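Local coordinates for protein LIN-41 (Caenorhabditis elegans, PDB 4UMG) that controls the onset of developmental plasticity as a TRIM-NHL protein, of which this filamin-type immunoglobulin-like domain is one part, at residues A[3-11]-A[114-122]; A[82-90]-A[97-105]. All coordinates share one frame; numbering follows the deposited sequence.

Overall arrangement
Within this filamin-type beta sandwich the two contacts lie on opposite sides of the domain centre, their own centres about 19 Å apart and nearest atoms about 7 Å. Interaction 1 fastens the N-terminal segment 3-11 across the tight turn between strands 107-115 and 118-130; interaction 2 pairs two strands of one hairpin, 84-91 with 96-101, and both contacts reach the same sheet, segment 3-11 only through Ser11. Each mixes buried and exposed residues. In the first, a lysine ammonium group and the hydroxyl and amide of one serine hold main-chain carbonyls beside an apolar patch; in the second, backbone amides do the bonding, with apolar side chains on one face and water-linked hydroxyls on the other.

Interaction 1: A[3-11]-A[114-122]; sequences SGPCAKNSS and LVKGTPISG
Val115 lays its CB against Ala7 and its CG1 branch against the CB and CG atoms of the Pro5 ring, 3.7 Å from each. The contact is built on a tight beta hairpin of the filamin-type, immunoglobulin-like sandwich: strands 107-115 and 118-130 are joined by a type I' turn from Val115 to Thr118, and the N-terminal segment 3-11 runs across it. With CG1 anti to the backbone N (chi1 158°), Val115 turns that methyl to the main chain of Pro5 and Ala7, while Leu32 and Val73 also pack on its side chain. Ala7 CB settles over the turn, 3.6 Å from Thr118 CG2 and also touching the carbonyl oxygen of that threonine.

Lys116, on the turn itself, sends an extended chain along the segment towards its start. Its ammonium group bridges two main-chain carbonyls, with NZ 3.1 Å from Ser3 O, in that carbonyl plane, and 3.0 Å from Pro5 O, where the donor is tilted by 23°. One charged group thus clasps both sides of Gly4.

At the other end Ile120 sets CG2 3.9 Å from Ser10 CB and carries CD1 up to the backbone of Ser11. Ser10 is itself fixed from within, because its OG donates to Cys6 O from above the carbonyl plane, across residues 7-9, which have helical backbone angles; the same OG meets the backbone N of Arg33. Ser10 O receives two donors of a single residue from opposite faces of its plane: Ser121 N approaches at 3.2 Å, nearly in line with the carbonyl bond, and Ser121 OG makes the shorter bond, 2.7 Å.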
# COMPACT_ATOMS: atom_id res chain seq x y z
N SER A 3 -13.09 -10.50 -13.64
CA SER A 3 -12.46 -11.60 -12.90
C SER A 3 -11.82 -11.14 -11.58
O SER A 3 -11.34 -11.97 -10.80
CB SER A 3 -11.43 -12.31 -13.78
OG SER A 3 -10.86 -13.42 -13.11
N GLY A 4 -11.85 -9.84 -11.33
CA GLY A 4 -11.31 -9.25 -10.11
C GLY A 4 -9.81 -9.05 -10.14
O GLY A 4 -9.15 -9.48 -11.09
N PRO A 5 -9.22 -8.42 -9.09
CA PRO A 5 -7.78 -8.18 -9.10
C PRO A 5 -6.95 -9.45 -8.92
O PRO A 5 -7.45 -10.45 -8.40
CB PRO A 5 -7.58 -7.19 -7.96
CG PRO A 5 -8.68 -7.51 -6.99
CD PRO A 5 -9.85 -7.86 -7.87
N CYS A 6 -5.71 -9.41 -9.41
CA CYS A 6 -4.77 -10.52 -9.38
C CYS A 6 -3.57 -10.02 -8.60
O CYS A 6 -2.96 -9.02 -8.98
CB CYS A 6 -4.39 -10.93 -10.80
SG CYS A 6 -2.99 -12.06 -10.92
N ALA A 7 -3.21 -10.70 -7.51
CA ALA A 7 -2.11 -10.24 -6.70
C ALA A 7 -0.78 -10.07 -7.46
O ALA A 7 -0.14 -9.02 -7.34
CB ALA A 7 -1.92 -11.17 -5.50
N LYS A 8 -0.36 -11.07 -8.22
CA LYS A 8 0.93 -11.02 -8.93
C LYS A 8 1.02 -9.93 -9.97
O LYS A 8 2.12 -9.48 -10.28
CB LYS A 8 1.30 -12.38 -9.54
CG LYS A 8 0.43 -12.91 -10.65
CD LYS A 8 0.81 -14.37 -10.89
CE LYS A 8 -0.02 -15.03 -11.96
NZ LYS A 8 0.51 -16.40 -12.21
N ASN A 9 -0.14 -9.50 -10.53
CA ASN A 9 -0.14 -8.46 -11.55
C ASN A 9 -0.37 -7.06 -10.99
O ASN A 9 -0.26 -6.08 -11.74
CB ASN A 9 -1.19 -8.74 -12.66
CG ASN A 9 -0.87 -9.97 -13.50
OD1 ASN A 9 0.22 -10.57 -13.42
ND2 ASN A 9 -1.82 -10.40 -14.31
N SER A 10 -0.76 -6.97 -9.72
CA SER A 10 -1.01 -5.70 -9.01
C SER A 10 0.29 -5.19 -8.39
O SER A 10 1.12 -5.99 -7.95
CB SER A 10 -2.12 -5.86 -7.98
OG SER A 10 -3.29 -6.26 -8.68
N SER A 11 0.49 -3.87 -8.37
CA SER A 11 1.74 -3.33 -7.85
C SER A 11 1.60 -1.93 -7.31
O SER A 11 0.68 -1.21 -7.70
CB SER A 11 2.79 -3.29 -8.97
OG SER A 11 2.31 -2.52 -10.05
N LEU A 114 -2.44 -7.16 0.33
CA LEU A 114 -2.92 -8.47 -0.06
C LEU A 114 -4.11 -8.36 -0.97
O LEU A 114 -5.07 -7.66 -0.66
CB LEU A 114 -3.34 -9.29 1.18
CG LEU A 114 -2.42 -9.39 2.40
CD1 LEU A 114 -3.02 -10.36 3.42
CD2 LEU A 114 -1.04 -9.87 2.05
N VAL A 115 -4.06 -9.08 -2.09
CA VAL A 115 -5.18 -9.13 -3.02
C VAL A 115 -5.65 -10.58 -2.96
O VAL A 115 -4.85 -11.49 -3.20
CB VAL A 115 -4.79 -8.69 -4.47
CG1 VAL A 115 -5.77 -9.24 -5.50
CG2 VAL A 115 -4.75 -7.16 -4.56
N LYS A 116 -6.90 -10.79 -2.50
CA LYS A 116 -7.51 -12.13 -2.33
C LYS A 116 -6.66 -13.00 -1.39
O LYS A 116 -6.51 -14.21 -1.61
CB LYS A 116 -7.78 -12.82 -3.66
CG LYS A 116 -8.77 -12.08 -4.55
CD LYS A 116 -8.83 -12.78 -5.90
CE LYS A 116 -9.76 -12.06 -6.85
NZ LYS A 116 -9.61 -12.57 -8.24
N GLY A 117 -6.07 -12.35 -0.40
CA GLY A 117 -5.25 -13.04 0.60
C GLY A 117 -3.83 -13.31 0.19
O GLY A 117 -3.11 -14.00 0.91
N THR A 118 -3.38 -12.77 -0.94
CA THR A 118 -2.01 -12.99 -1.40
C THR A 118 -1.26 -11.67 -1.51
O THR A 118 -1.77 -10.77 -2.16
CB THR A 118 -2.03 -13.70 -2.79
OG1 THR A 118 -2.61 -14.99 -2.64
CG2 THR A 118 -0.61 -13.82 -3.39
N PRO A 119 -0.01 -11.57 -1.01
CA PRO A 119 0.75 -10.31 -1.16
C PRO A 119 0.92 -9.91 -2.62
O PRO A 119 1.18 -10.78 -3.47
CB PRO A 119 2.12 -10.62 -0.55
CG PRO A 119 1.82 -11.73 0.47
CD PRO A 119 0.75 -12.57 -0.22
N ILE A 120 0.76 -8.60 -2.91
CA ILE A 120 0.94 -8.14 -4.29
C ILE A 120 2.40 -8.13 -4.65
O ILE A 120 3.24 -8.33 -3.77
CB ILE A 120 0.27 -6.78 -4.53
CG1 ILE A 120 0.93 -5.63 -3.67
CG2 ILE A 120 -1.24 -6.90 -4.32
CD1 ILE A 120 0.56 -4.20 -4.11
N SER A 121 2.73 -7.83 -5.93
CA SER A 121 4.14 -7.80 -6.33
C SER A 121 4.88 -6.77 -5.49
O SER A 121 4.39 -5.65 -5.30
CB SER A 121 4.28 -7.49 -7.82
OG SER A 121 3.83 -6.17 -8.07
N GLY A 122 6.00 -7.16 -4.94
CA GLY A 122 6.82 -6.26 -4.16
C GLY A 122 6.50 -6.19 -2.68
O GLY A 122 7.18 -5.46 -1.97

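Interaction 2: A[82-90]-A[97-105]; sequences GSTVEVTMT and VALSYYPSI
Thr90 and Ser100, with Val85 and Leu99 not far behind, lose the most surface where segment 82-90 runs against 97-105. Thr90 faces Ala98 in an antiparallel hydrogen-bonded pair whose two bonds, Thr90 N to Ala98 O and Ala98 N to Thr90 O, are both 3.0 Å long. Ser100 is matched with Thr88 in the same manner, Thr88 N lying 2.9 Å from Ser100 O in the carbonyl plane. These four residues share one face of the sheet, and there water links the hydroxyls. One water joins Thr90 OG1, Ser100 OG and Ala98 O, tying hydroxyls on both strands to a carbonyl already used by an amide; a second links Thr88 OG1 with Ser100 O and Glu86 O.

Leu99, the non-hydrogen-bonded partner of Met89, turns to the other face, which is apolar. The two side chains lie side by side and point the same way, with Leu99 CD2 3.7 Å from Met89 CB. Because chi3 of Met89 is bent (66°), its CE folds back to the same leucine methyl, at 4.1 Å. Val97 CG2 also packs on Met89 CB, 3.8 Å away, and the side chains of Val87 and Leu99 cross at a slant, Val87 CG1 meeting Leu99 CB. Ala75 and Ile113 cover Leu99 further in.

Past the Thr88 and Ser100 pair, toward Val85, no direct N-H...O bond joins the two segments. Here a third water spans them, giving a hydrogen to Glu86 O and accepting one from Tyr102 N, while Val85 rests its CG1 3.8 Å from Tyr102 O and obliquely by the Tyr101 ring. Directly bonded at 88-90, and joined by water alone between Glu86 and Tyr102, the pairing is an antiparallel beta hairpin of a filamin-type, immunoglobulin-like sandwich.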
# COMPACT_ATOMS: atom_id res chain seq x y z
N GLY A 82 6.04 -2.11 16.36
CA GLY A 82 5.12 -3.23 16.21
C GLY A 82 3.64 -2.93 16.27
O GLY A 82 2.83 -3.86 16.15
N SER A 83 3.26 -1.64 16.36
CA SER A 83 1.86 -1.23 16.44
C SER A 83 1.28 -1.08 15.05
O SER A 83 1.98 -0.63 14.14
CB SER A 83 1.74 0.12 17.16
OG SER A 83 2.27 0.08 18.47
N THR A 84 -0.01 -1.42 14.90
CA THR A 84 -0.73 -1.26 13.62
C THR A 84 -1.06 0.21 13.48
O THR A 84 -1.31 0.90 14.47
CB THR A 84 -2.02 -2.10 13.56
OG1 THR A 84 -2.88 -1.72 14.61
CG2 THR A 84 -1.76 -3.60 13.64
N VAL A 85 -1.03 0.67 12.24
CA VAL A 85 -1.29 2.07 11.87
C VAL A 85 -2.52 1.98 11.02
O VAL A 85 -2.60 1.13 10.14
CB VAL A 85 -0.03 2.62 11.12
CG1 VAL A 85 -0.24 4.02 10.57
CG2 VAL A 85 1.21 2.58 12.04
N GLU A 86 -3.48 2.89 11.23
CA GLU A 86 -4.71 2.84 10.44
C GLU A 86 -4.44 3.22 8.98
O GLU A 86 -3.88 4.28 8.71
CB GLU A 86 -5.77 3.77 11.06
CG GLU A 86 -7.13 3.75 10.36
CD GLU A 86 -8.00 2.51 10.53
OE1 GLU A 86 -7.81 1.75 11.50
OE2 GLU A 86 -8.92 2.34 9.70
N VAL A 87 -4.83 2.35 8.05
CA VAL A 87 -4.65 2.63 6.61
C VAL A 87 -6.02 2.91 5.99
O VAL A 87 -6.91 2.08 6.10
CB VAL A 87 -3.94 1.46 5.87
CG1 VAL A 87 -3.78 1.75 4.38
CG2 VAL A 87 -2.58 1.18 6.51
N THR A 88 -6.18 4.05 5.32
CA THR A 88 -7.45 4.35 4.67
C THR A 88 -7.29 4.02 3.19
O THR A 88 -6.30 4.43 2.58
CB THR A 88 -7.77 5.83 4.91
OG1 THR A 88 -8.01 6.03 6.30
CG2 THR A 88 -8.98 6.31 4.08
N MET A 89 -8.25 3.27 2.62
CA MET A 89 -8.18 2.95 1.20
C MET A 89 -9.37 3.58 0.48
O MET A 89 -10.53 3.40 0.87
CB MET A 89 -7.96 1.47 0.91
CG MET A 89 -9.11 0.54 1.09
SD MET A 89 -8.64 -1.00 0.25
CE MET A 89 -7.25 -1.52 1.30
N THR A 90 -9.02 4.44 -0.46
CA THR A 90 -9.97 5.19 -1.28
C THR A 90 -9.92 4.62 -2.69
O THR A 90 -8.86 4.71 -3.31
CB THR A 90 -9.57 6.68 -1.27
OG1 THR A 90 -9.40 7.10 0.08
CG2 THR A 90 -10.58 7.58 -1.98
N VAL A 97 -5.96 2.42 -6.34
CA VAL A 97 -6.41 2.56 -4.97
C VAL A 97 -5.36 3.44 -4.25
O VAL A 97 -4.16 3.19 -4.35
CB VAL A 97 -6.69 1.21 -4.24
CG1 VAL A 97 -5.46 0.32 -4.17
CG2 VAL A 97 -7.27 1.43 -2.84
N ALA A 98 -5.83 4.49 -3.58
CA ALA A 98 -4.92 5.35 -2.80
C ALA A 98 -4.94 4.82 -1.37
O ALA A 98 -6.03 4.58 -0.82
CB ALA A 98 -5.41 6.80 -2.84
N LEU A 99 -3.75 4.55 -0.78
CA LEU A 99 -3.59 4.08 0.58
C LEU A 99 -3.02 5.23 1.38
O LEU A 99 -2.00 5.79 0.99
CB LEU A 99 -2.61 2.91 0.62
CG LEU A 99 -3.01 1.67 -0.17
CD1 LEU A 99 -2.01 0.56 0.07
CD2 LEU A 99 -4.38 1.15 0.22
N SER A 100 -3.71 5.65 2.43
CA SER A 100 -3.27 6.78 3.23
C SER A 100 -3.00 6.37 4.66
O SER A 100 -3.75 5.59 5.23
CB SER A 100 -4.31 7.91 3.20
OG SER A 100 -4.30 8.49 1.92
N TYR A 101 -1.89 6.86 5.22
CA TYR A 101 -1.55 6.58 6.60
C TYR A 101 -0.79 7.74 7.23
O TYR A 101 -0.25 8.60 6.53
CB TYR A 101 -0.78 5.24 6.72
CG TYR A 101 0.66 5.33 6.26
CD1 TYR A 101 0.98 5.26 4.90
CD2 TYR A 101 1.70 5.42 7.17
CE1 TYR A 101 2.30 5.31 4.47
CE2 TYR A 101 3.02 5.55 6.75
CZ TYR A 101 3.32 5.49 5.40
OH TYR A 101 4.61 5.58 4.96
N TYR A 102 -0.74 7.77 8.57
CA TYR A 102 -0.08 8.86 9.30
C TYR A 102 1.01 8.28 10.19
O TYR A 102 0.69 7.66 11.22
CB TYR A 102 -1.11 9.59 10.14
CG TYR A 102 -0.59 10.81 10.86
CD1 TYR A 102 -0.59 12.05 10.24
CD2 TYR A 102 -0.18 10.73 12.18
CE1 TYR A 102 -0.15 13.19 10.92
CE2 TYR A 102 0.21 11.88 12.89
CZ TYR A 102 0.21 13.11 12.25
OH TYR A 102 0.62 14.24 12.90
N PRO A 103 2.29 8.39 9.78
CA PRO A 103 3.38 7.82 10.59
C PRO A 103 3.73 8.78 11.72
O PRO A 103 4.31 9.83 11.46
CB PRO A 103 4.51 7.64 9.59
CG PRO A 103 4.25 8.65 8.51
CD PRO A 103 2.81 9.06 8.57
N SER A 104 3.38 8.42 12.97
CA SER A 104 3.60 9.32 14.12
C SER A 104 5.05 9.34 14.62
O SER A 104 5.47 10.30 15.26
CB SER A 104 2.65 8.98 15.26
OG SER A 104 3.06 7.82 15.97
N ILE A 105 5.79 8.26 14.37
CA ILE A 105 7.15 8.11 14.85
C ILE A 105 8.12 7.81 13.70
O ILE A 105 7.73 7.28 12.65
CB ILE A 105 7.24 7.07 16.01
CG1 ILE A 105 6.84 5.65 15.56
CG2 ILE A 105 6.44 7.53 17.23
CD1 ILE A 105 7.23 4.53 16.57
O HOH W 1 -2.73 6.39 10.01
O HOH W 2 -5.56 6.40 7.59
O HOH W 3 -6.71 6.96 0.93